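Local coordinates for protein endo-xylogalacturonan hydrolase A (PDB 4C2L) that hydrolyses xylogalacturonan, the xylose-substituted galacturonan of the hairy regions of pectin, as a secreted fungal enzyme of glycoside hydrolase family 28, at residues P271-S282 against N314-I323; F215-T226 against D246-G255. One frame throughout, in Å; residues are numbered along the deposited sequence.

Interaction 1: P271-S282 against N314-I323; sequences PSGGDHGTSTVS and NPGNAKLTDI
Strand 279-282 runs parallel to strand 319-321, with axes 4.7 Å apart and 2° between their directions. Thr280 pairs with Lys319, Val281 with Leu320 and Ser282 with Thr321. Three backbone bonds join them: Lys319 N to Ser279 O, Val281 N to Lys319 O, and Thr321 N to Val281 O. Val281 and Leu320 run alongside each other on the buried face, both directed inward. The leucine methyl CD2 sits 3.7 Å from Val281 CG2. The other valine methyl, CG1, stands anti to the backbone N (chi1 -177°), and Ile323 CD1 meets it at 3.8 Å after the corner at Asp322. Val237 and Leu240 of strand 235-240 also touch Val281. This is the stacking of neighbouring coils in the right-handed parallel beta-helix of family 28, with aliphatic side chains lining the interior. The face with Thr280, Ser282, Lys319 and Thr321 is the outer one; there Thr321 OG1 rests 3.5 Å from Ser282 CB.

Before the strands, the two segments are joined by side chains and water. Thr278 OG1 donates to Asn317 OD1 over 3.2 Å, from well above the amide carbonyl plane. Water 3 links Asn317 OD1 to Ser279 N. Further out, Pro315 O is gripped twice by Ser272. Ser272 OG reaches it at 2.6 Å and Ser272 N at 3.3 Å, both from the same face of the carbonyl plane. A chi1 of 58° sets OG between the backbone N and the carbonyl carbon, and this swings the hydroxyl onto Pro315 O. Water 1 donates to both Ser272 OG and Asn314 OD1. The amide nitrogen of Asn314 turns elsewhere, to Tyr310 O in helix 308-313.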
# COMPACT_ATOMS: atom_id res chain seq x y z
N PRO A 271 -7.38 -18.53 7.57
CA PRO A 271 -8.03 -19.38 8.58
C PRO A 271 -6.99 -20.16 9.38
O PRO A 271 -5.79 -19.92 9.23
CB PRO A 271 -8.87 -20.32 7.72
CG PRO A 271 -8.07 -20.45 6.46
CD PRO A 271 -7.57 -19.04 6.21
N SER A 272 -7.44 -21.08 10.24
CA SER A 272 -6.50 -21.88 11.01
C SER A 272 -6.01 -23.08 10.18
O SER A 272 -6.29 -23.16 8.98
CB SER A 272 -7.13 -22.36 12.32
OG SER A 272 -8.31 -23.10 12.05
N GLY A 273 -5.28 -23.99 10.81
CA GLY A 273 -4.77 -25.17 10.12
C GLY A 273 -3.43 -24.92 9.44
O GLY A 273 -2.98 -23.78 9.31
N GLY A 274 -2.78 -26.00 9.02
CA GLY A 274 -1.49 -25.90 8.35
C GLY A 274 -0.49 -25.11 9.16
O GLY A 274 -0.35 -25.31 10.36
N ASP A 275 0.19 -24.18 8.49
CA ASP A 275 1.20 -23.36 9.13
C ASP A 275 0.66 -21.98 9.50
O ASP A 275 1.42 -21.11 9.91
CB ASP A 275 2.42 -23.21 8.21
CG ASP A 275 3.24 -24.48 8.13
OD1 ASP A 275 2.95 -25.44 8.88
OD2 ASP A 275 4.19 -24.51 7.32
N HIS A 276 -0.65 -21.79 9.35
CA HIS A 276 -1.25 -20.48 9.60
C HIS A 276 -1.16 -20.13 11.04
O HIS A 276 -1.21 -21.01 11.90
CB HIS A 276 -2.71 -20.45 9.16
CG HIS A 276 -2.92 -20.83 7.72
ND1 HIS A 276 -2.13 -20.39 6.72
CD2 HIS A 276 -3.90 -21.62 7.12
CE1 HIS A 276 -2.55 -20.91 5.55
NE2 HIS A 276 -3.64 -21.65 5.79
N GLY A 277 -1.03 -18.84 11.32
CA GLY A 277 -1.05 -18.35 12.69
C GLY A 277 -2.34 -17.61 13.00
O GLY A 277 -3.28 -17.62 12.20
N THR A 278 -2.39 -16.99 14.17
CA THR A 278 -3.58 -16.24 14.56
C THR A 278 -3.32 -14.78 14.28
O THR A 278 -2.18 -14.31 14.37
CB THR A 278 -3.97 -16.46 16.05
OG1 THR A 278 -4.38 -17.82 16.24
CG2 THR A 278 -5.16 -15.55 16.45
N SER A 279 -4.37 -14.08 13.89
CA SER A 279 -4.29 -12.69 13.53
C SER A 279 -4.98 -11.87 14.61
O SER A 279 -6.06 -12.24 15.05
CB SER A 279 -5.03 -12.47 12.21
OG SER A 279 -4.42 -13.19 11.16
N THR A 280 -4.36 -10.77 14.99
CA THR A 280 -4.93 -9.85 15.97
C THR A 280 -5.02 -8.48 15.34
O THR A 280 -4.01 -7.94 14.88
CB THR A 280 -4.07 -9.82 17.25
OG1 THR A 280 -3.98 -11.16 17.77
CG2 THR A 280 -4.67 -8.92 18.30
N VAL A 281 -6.22 -7.90 15.31
CA VAL A 281 -6.36 -6.56 14.77
C VAL A 281 -7.10 -5.76 15.81
O VAL A 281 -8.24 -6.10 16.17
CB VAL A 281 -7.15 -6.55 13.44
CG1 VAL A 281 -7.20 -5.13 12.86
CG2 VAL A 281 -6.51 -7.51 12.45
N SER A 282 -6.46 -4.70 16.31
CA SER A 282 -7.09 -3.92 17.37
C SER A 282 -7.01 -2.42 17.15
O SER A 282 -5.99 -1.88 16.75
CB SER A 282 -6.52 -4.31 18.75
OG SER A 282 -5.18 -3.89 18.89
N ASN A 314 -11.28 -25.99 9.32
CA ASN A 314 -10.25 -25.16 9.95
C ASN A 314 -10.75 -23.73 10.13
O ASN A 314 -10.40 -22.85 9.32
CB ASN A 314 -8.98 -25.16 9.11
CG ASN A 314 -8.42 -26.55 8.90
OD1 ASN A 314 -7.70 -27.08 9.75
ND2 ASN A 314 -8.73 -27.14 7.76
N PRO A 315 -11.56 -23.48 11.17
CA PRO A 315 -12.22 -22.18 11.27
C PRO A 315 -11.24 -21.04 11.52
O PRO A 315 -10.15 -21.25 12.07
CB PRO A 315 -13.17 -22.36 12.47
CG PRO A 315 -13.30 -23.84 12.65
CD PRO A 315 -11.95 -24.37 12.28
N GLY A 316 -11.64 -19.84 11.11
CA GLY A 316 -10.87 -18.65 11.41
C GLY A 316 -11.05 -18.29 12.88
O GLY A 316 -12.14 -18.46 13.44
N ASN A 317 -9.98 -17.81 13.51
CA ASN A 317 -10.03 -17.39 14.91
C ASN A 317 -9.38 -16.03 15.14
O ASN A 317 -8.86 -15.73 16.22
CB ASN A 317 -9.46 -18.46 15.85
CG ASN A 317 -8.06 -18.92 15.46
OD1 ASN A 317 -7.27 -18.16 14.90
ND2 ASN A 317 -7.76 -20.19 15.75
N ALA A 318 -9.45 -15.19 14.11
CA ALA A 318 -8.87 -13.85 14.22
C ALA A 318 -9.52 -13.07 15.36
O ALA A 318 -10.72 -13.17 15.60
CB ALA A 318 -9.01 -13.11 12.90
N LYS A 319 -8.71 -12.30 16.07
CA LYS A 319 -9.20 -11.46 17.14
C LYS A 319 -9.26 -10.02 16.67
O LYS A 319 -8.25 -9.32 16.70
CB LYS A 319 -8.29 -11.58 18.37
CG LYS A 319 -8.90 -10.92 19.60
CD LYS A 319 -7.95 -10.96 20.79
CE LYS A 319 -8.51 -10.14 21.95
NZ LYS A 319 -7.64 -10.31 23.16
N LEU A 320 -10.45 -9.60 16.24
CA LEU A 320 -10.68 -8.24 15.80
C LEU A 320 -11.41 -7.51 16.90
O LEU A 320 -12.48 -7.95 17.34
CB LEU A 320 -11.51 -8.23 14.50
CG LEU A 320 -11.16 -9.27 13.42
CD1 LEU A 320 -12.09 -9.12 12.22
CD2 LEU A 320 -9.72 -9.19 12.96
N THR A 321 -10.83 -6.43 17.39
CA THR A 321 -11.49 -5.64 18.43
C THR A 321 -11.37 -4.15 18.13
O THR A 321 -10.38 -3.71 17.52
CB THR A 321 -10.91 -5.93 19.84
OG1 THR A 321 -9.50 -5.68 19.84
CG2 THR A 321 -11.18 -7.37 20.27
N ASP A 322 -12.39 -3.40 18.55
CA ASP A 322 -12.42 -1.95 18.37
C ASP A 322 -12.15 -1.57 16.92
O ASP A 322 -11.32 -0.70 16.61
CB ASP A 322 -11.45 -1.25 19.32
CG ASP A 322 -11.91 -1.31 20.76
OD1 ASP A 322 -13.07 -0.94 21.03
OD2 ASP A 322 -11.12 -1.73 21.63
N ILE A 323 -12.87 -2.24 16.02
CA ILE A 323 -12.85 -1.90 14.60
C ILE A 323 -14.03 -0.96 14.39
O ILE A 323 -15.16 -1.28 14.78
CB ILE A 323 -13.00 -3.13 13.67
CG1 ILE A 323 -12.06 -4.28 14.10
CG2 ILE A 323 -12.82 -2.71 12.20
CD1 ILE A 323 -10.58 -3.96 14.08
O HOH W 1 -7.62 -25.90 12.42
O HOH W 2 -5.48 -19.39 12.94
O HOH W 3 -6.55 -15.69 13.31

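Interaction 2: F215-T226 against D246-G255. With NAG (2-acetamido-2-deoxy-beta-D-glucopyranose), chain B; NAG (2-acetamido-2-deoxy-beta-D-glucopyranose), chain C; SO4 (sulfate ion), chain J; SO4 (sulfate ion), chain E.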
# COMPACT_ATOMS: atom_id res chain seq x y z
N PHE A 215 -2.07 -2.72 5.49
CA PHE A 215 -1.45 -2.80 6.79
C PHE A 215 -1.02 -4.23 7.02
O PHE A 215 -1.84 -5.16 7.12
CB PHE A 215 -2.39 -2.29 7.87
CG PHE A 215 -2.96 -0.93 7.56
CD1 PHE A 215 -2.19 0.22 7.75
CD2 PHE A 215 -4.24 -0.81 7.04
CE1 PHE A 215 -2.71 1.48 7.46
CE2 PHE A 215 -4.78 0.45 6.74
CZ PHE A 215 -4.00 1.59 6.94
N LYS A 216 0.29 -4.38 7.09
CA LYS A 216 0.91 -5.69 7.16
C LYS A 216 1.30 -5.97 8.61
O LYS A 216 1.23 -5.07 9.46
CB LYS A 216 2.13 -5.71 6.24
CG LYS A 216 1.78 -5.41 4.79
CD LYS A 216 0.84 -6.48 4.23
CE LYS A 216 0.79 -6.49 2.70
NZ LYS A 216 -0.30 -7.39 2.22
N PRO A 217 1.72 -7.21 8.91
CA PRO A 217 2.05 -7.59 10.28
C PRO A 217 3.02 -6.64 10.96
O PRO A 217 3.99 -6.18 10.35
CB PRO A 217 2.67 -8.98 10.11
CG PRO A 217 1.90 -9.54 8.97
CD PRO A 217 1.77 -8.38 8.01
N SER A 218 2.72 -6.34 12.23
CA SER A 218 3.49 -5.43 13.09
C SER A 218 3.38 -3.94 12.78
O SER A 218 4.12 -3.13 13.35
CB SER A 218 4.96 -5.87 13.25
OG SER A 218 5.00 -7.23 13.65
N SER A 219 2.44 -3.55 11.90
CA SER A 219 2.16 -2.12 11.78
C SER A 219 1.44 -1.63 13.04
O SER A 219 0.59 -2.33 13.61
CB SER A 219 1.35 -1.79 10.52
OG SER A 219 0.24 -2.65 10.36
N ASN A 220 1.80 -0.42 13.46
CA ASN A 220 1.29 0.15 14.71
C ASN A 220 1.37 1.66 14.61
O ASN A 220 2.39 2.21 14.19
CB ASN A 220 2.16 -0.35 15.88
CG ASN A 220 1.58 -0.02 17.25
OD1 ASN A 220 0.42 0.37 17.39
ND2 ASN A 220 2.42 -0.18 18.29
N TYR A 221 0.29 2.33 15.02
CA TYR A 221 0.22 3.79 14.97
C TYR A 221 0.44 4.31 13.55
O TYR A 221 1.44 5.00 13.26
CB TYR A 221 1.17 4.45 15.97
CG TYR A 221 0.83 4.13 17.40
CD1 TYR A 221 -0.36 4.59 17.97
CD2 TYR A 221 1.69 3.38 18.20
CE1 TYR A 221 -0.69 4.29 19.29
CE2 TYR A 221 1.38 3.08 19.52
CZ TYR A 221 0.19 3.55 20.05
OH TYR A 221 -0.13 3.26 21.36
N VAL A 222 -0.49 3.98 12.67
CA VAL A 222 -0.49 4.48 11.29
C VAL A 222 -1.69 5.39 11.12
O VAL A 222 -2.81 5.04 11.51
CB VAL A 222 -0.54 3.35 10.24
CG1 VAL A 222 -0.40 3.91 8.82
CG2 VAL A 222 0.56 2.32 10.52
N THR A 223 -1.44 6.56 10.54
CA THR A 223 -2.51 7.48 10.18
C THR A 223 -2.49 7.67 8.69
O THR A 223 -1.44 7.94 8.10
CB THR A 223 -2.30 8.84 10.87
OG1 THR A 223 -2.37 8.66 12.28
CG2 THR A 223 -3.37 9.84 10.44
N VAL A 224 -3.66 7.53 8.07
CA VAL A 224 -3.81 7.85 6.68
C VAL A 224 -4.92 8.91 6.66
O VAL A 224 -6.04 8.66 7.10
CB VAL A 224 -4.28 6.62 5.85
CG1 VAL A 224 -4.43 7.00 4.37
CG2 VAL A 224 -3.30 5.44 5.98
N ASP A 225 -4.59 10.09 6.14
CA ASP A 225 -5.55 11.22 6.14
C ASP A 225 -5.60 11.86 4.76
O ASP A 225 -4.66 12.53 4.37
CB ASP A 225 -5.08 12.24 7.18
CG ASP A 225 -6.05 13.40 7.36
OD1 ASP A 225 -6.86 13.70 6.45
OD2 ASP A 225 -6.00 14.02 8.45
N THR A 226 -6.72 11.67 4.07
CA THR A 226 -6.98 12.23 2.73
C THR A 226 -6.21 11.48 1.65
O THR A 226 -5.03 11.74 1.39
CB THR A 226 -6.75 13.75 2.65
OG1 THR A 226 -7.34 14.39 3.79
CG2 THR A 226 -7.36 14.33 1.35
N ASP A 246 0.27 -12.72 13.71
CA ASP A 246 0.48 -11.40 13.16
C ASP A 246 -0.49 -10.41 13.79
O ASP A 246 -1.65 -10.76 14.03
CB ASP A 246 0.19 -11.41 11.66
CG ASP A 246 1.19 -12.21 10.86
OD1 ASP A 246 2.37 -12.29 11.26
OD2 ASP A 246 0.81 -12.73 9.78
N SER A 247 -0.03 -9.19 14.03
CA SER A 247 -0.92 -8.16 14.56
C SER A 247 -0.85 -6.85 13.78
O SER A 247 0.18 -6.49 13.21
CB SER A 247 -0.65 -7.91 16.04
OG SER A 247 0.49 -7.09 16.17
N VAL A 248 -1.99 -6.16 13.75
CA VAL A 248 -2.07 -4.80 13.22
C VAL A 248 -2.85 -4.02 14.27
O VAL A 248 -3.93 -4.47 14.70
CB VAL A 248 -2.81 -4.75 11.86
CG1 VAL A 248 -3.08 -3.31 11.44
CG2 VAL A 248 -1.99 -5.45 10.79
N LYS A 249 -2.31 -2.90 14.73
CA LYS A 249 -3.03 -2.11 15.73
C LYS A 249 -2.91 -0.62 15.61
O LYS A 249 -1.95 -0.10 15.02
CB LYS A 249 -2.63 -2.53 17.15
CG LYS A 249 -1.16 -2.52 17.44
CD LYS A 249 -0.87 -3.25 18.75
CE LYS A 249 0.57 -3.00 19.13
NZ LYS A 249 0.89 -3.64 20.44
N ASN A 250 -3.90 0.07 16.18
CA ASN A 250 -3.82 1.53 16.34
C ASN A 250 -3.67 2.23 14.99
O ASN A 250 -2.70 2.98 14.73
CB ASN A 250 -2.71 1.89 17.32
CG ASN A 250 -2.85 1.15 18.64
OD1 ASN A 250 -3.97 1.01 19.16
ND2 ASN A 250 -1.73 0.65 19.17
N ILE A 251 -4.66 1.97 14.14
CA ILE A 251 -4.68 2.49 12.77
C ILE A 251 -5.84 3.46 12.63
O ILE A 251 -6.96 3.15 13.06
CB ILE A 251 -4.89 1.34 11.77
CG1 ILE A 251 -3.87 0.18 11.95
CG2 ILE A 251 -4.95 1.85 10.33
CD1 ILE A 251 -2.42 0.56 11.72
N TYR A 252 -5.59 4.62 12.01
CA TYR A 252 -6.66 5.57 11.78
C TYR A 252 -6.62 6.02 10.33
O TYR A 252 -5.62 6.57 9.87
CB TYR A 252 -6.52 6.77 12.74
CG TYR A 252 -7.65 7.75 12.57
CD1 TYR A 252 -8.91 7.49 13.10
CD2 TYR A 252 -7.46 8.92 11.83
CE1 TYR A 252 -9.97 8.38 12.92
CE2 TYR A 252 -8.51 9.82 11.65
CZ TYR A 252 -9.75 9.53 12.19
OH TYR A 252 -10.80 10.41 11.98
N VAL A 253 -7.71 5.79 9.62
CA VAL A 253 -7.80 6.15 8.20
C VAL A 253 -9.00 7.06 8.04
O VAL A 253 -10.11 6.69 8.41
CB VAL A 253 -7.99 4.94 7.29
CG1 VAL A 253 -8.09 5.40 5.84
CG2 VAL A 253 -6.84 3.95 7.45
N THR A 254 -8.79 8.25 7.50
CA THR A 254 -9.91 9.17 7.27
C THR A 254 -9.80 9.84 5.90
O THR A 254 -8.70 10.07 5.40
CB THR A 254 -10.02 10.20 8.41
OG1 THR A 254 -11.29 10.90 8.31
CG2 THR A 254 -8.84 11.21 8.39
N GLY A 255 -10.95 10.15 5.31
CA GLY A 255 -10.99 10.94 4.08
C GLY A 255 -10.53 10.19 2.85
O GLY A 255 -9.74 10.71 2.06
C1 NAG B . -6.07 3.92 18.56
C2 NAG B . -5.36 4.43 19.82
C3 NAG B . -5.03 5.92 19.71
C4 NAG B . -4.31 6.23 18.39
C5 NAG B . -5.09 5.61 17.20
C6 NAG B . -4.45 5.81 15.82
C7 NAG B . -6.02 3.35 21.91
C8 NAG B . -7.04 3.31 23.01
N2 NAG B . -6.24 4.25 20.96
O3 NAG B . -4.21 6.29 20.80
O4 NAG B . -4.20 7.64 18.26
O5 NAG B . -5.29 4.23 17.42
O6 NAG B . -3.08 5.46 15.81
O7 NAG B . -5.05 2.58 21.93
C1 NAG C . -2.84 8.01 17.98
C2 NAG C . -2.81 9.43 17.39
C3 NAG C . -1.41 10.04 17.28
C4 NAG C . -0.47 9.67 18.43
C5 NAG C . -0.63 8.20 18.82
C6 NAG C . 0.20 7.86 20.05
C7 NAG C . -4.62 9.91 15.86
C8 NAG C . -5.12 9.88 14.44
N2 NAG C . -3.39 9.45 16.06
O3 NAG C . -1.58 11.43 17.29
O4 NAG C . 0.86 9.96 18.05
O5 NAG C . -1.99 7.90 19.10
O6 NAG C . -0.30 8.61 21.13
O7 NAG C . -5.33 10.33 16.77
S SO4 J . -1.74 -1.66 22.45
O1 SO4 J . -2.92 -2.34 21.86
O2 SO4 J . -2.06 -1.30 23.86
O3 SO4 J . -1.38 -0.43 21.71
O4 SO4 J . -0.60 -2.61 22.41
S SO4 E . -1.59 -10.29 0.43
O1 SO4 E . -2.29 -9.97 -0.83
O2 SO4 E . -1.74 -11.74 0.70
O3 SO4 E . -2.21 -9.46 1.47
O4 SO4 E . -0.15 -10.02 0.29
O HOH W 4 2.92 -9.08 13.94
O HOH W 5 1.20 -4.33 15.48
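Asn250 ND2 is held between two acceptors: it donates to Asn220 OD1 at 2.8 Å and to a sulfate oxygen, O3 of chain J. Asn220 OD1 receives it in its own carbonyl plane. The two amides run alongside each other, their planes 37° apart. They stand at a corner between two parallel strand pairs, on adjacent coils of the right-handed beta-helix. The amide OD1 of Asn250 bonds to Asn283 ND2 on the following coil, so asparagines of three coils are joined.

The Tyr221 ring lies alongside Asn250, tilted only 22° from its amide plane. Asn250 ND2 and CB both come over one face of the ring, and Tyr198 meets the ring as well. The attached glycan covers this corner: O6 of the chain B sugar donates to Asn250 O. Lys249 extends past Asn220, and its NZ bonds to O4 of the same sulfate, which probably comes from the crystallisation liquor.

Beyond the corner, strand 222-225 pairs with strand 251-255 through regular backbone bonds. On the inner face, Ile251 CG2 sits over the face of the Phe215 ring, 3.7 Å from its centroid. A chi1 of -53° turns the other branch of Ile251 towards the neighbouring strand, where CD1 lies 3.7 Å from Val222 CG2. Val253 CG2 also meets the ring, 3.7 Å from Phe215 CZ.

At the other end, the turn 216-219 is pinned by Lys216 O, which accepts from both Ser219 N and Ser219 OG. Both methyls of Val248 come up to that hydroxyl from one side, CG1 and CG2 each 3.6 Å from Ser219 OG.

In the fold
From the N terminus, the chain first passes through 215-226. It then runs through strands 227-230 and 235-240 and returns as 246-255, where interaction 2 closes one coil of the beta-helix. Strand 266-269 follows before the chain reaches 271-282. A further circuit includes strand 296-301 and helix 308-313, and interaction 1 closes with 314-323. The two loops are in series; they neither nest nor cross. The centres of the two interactions are about 17 Å apart, yet they adjoin directly, because strand 279-294 lies next to strand 246-259. Probable backbone hydrogen bonds pair Thr280 N with Asp246 O and Thr280 O with Val248 N. Together they tie four neighbouring coils into one continuous stack.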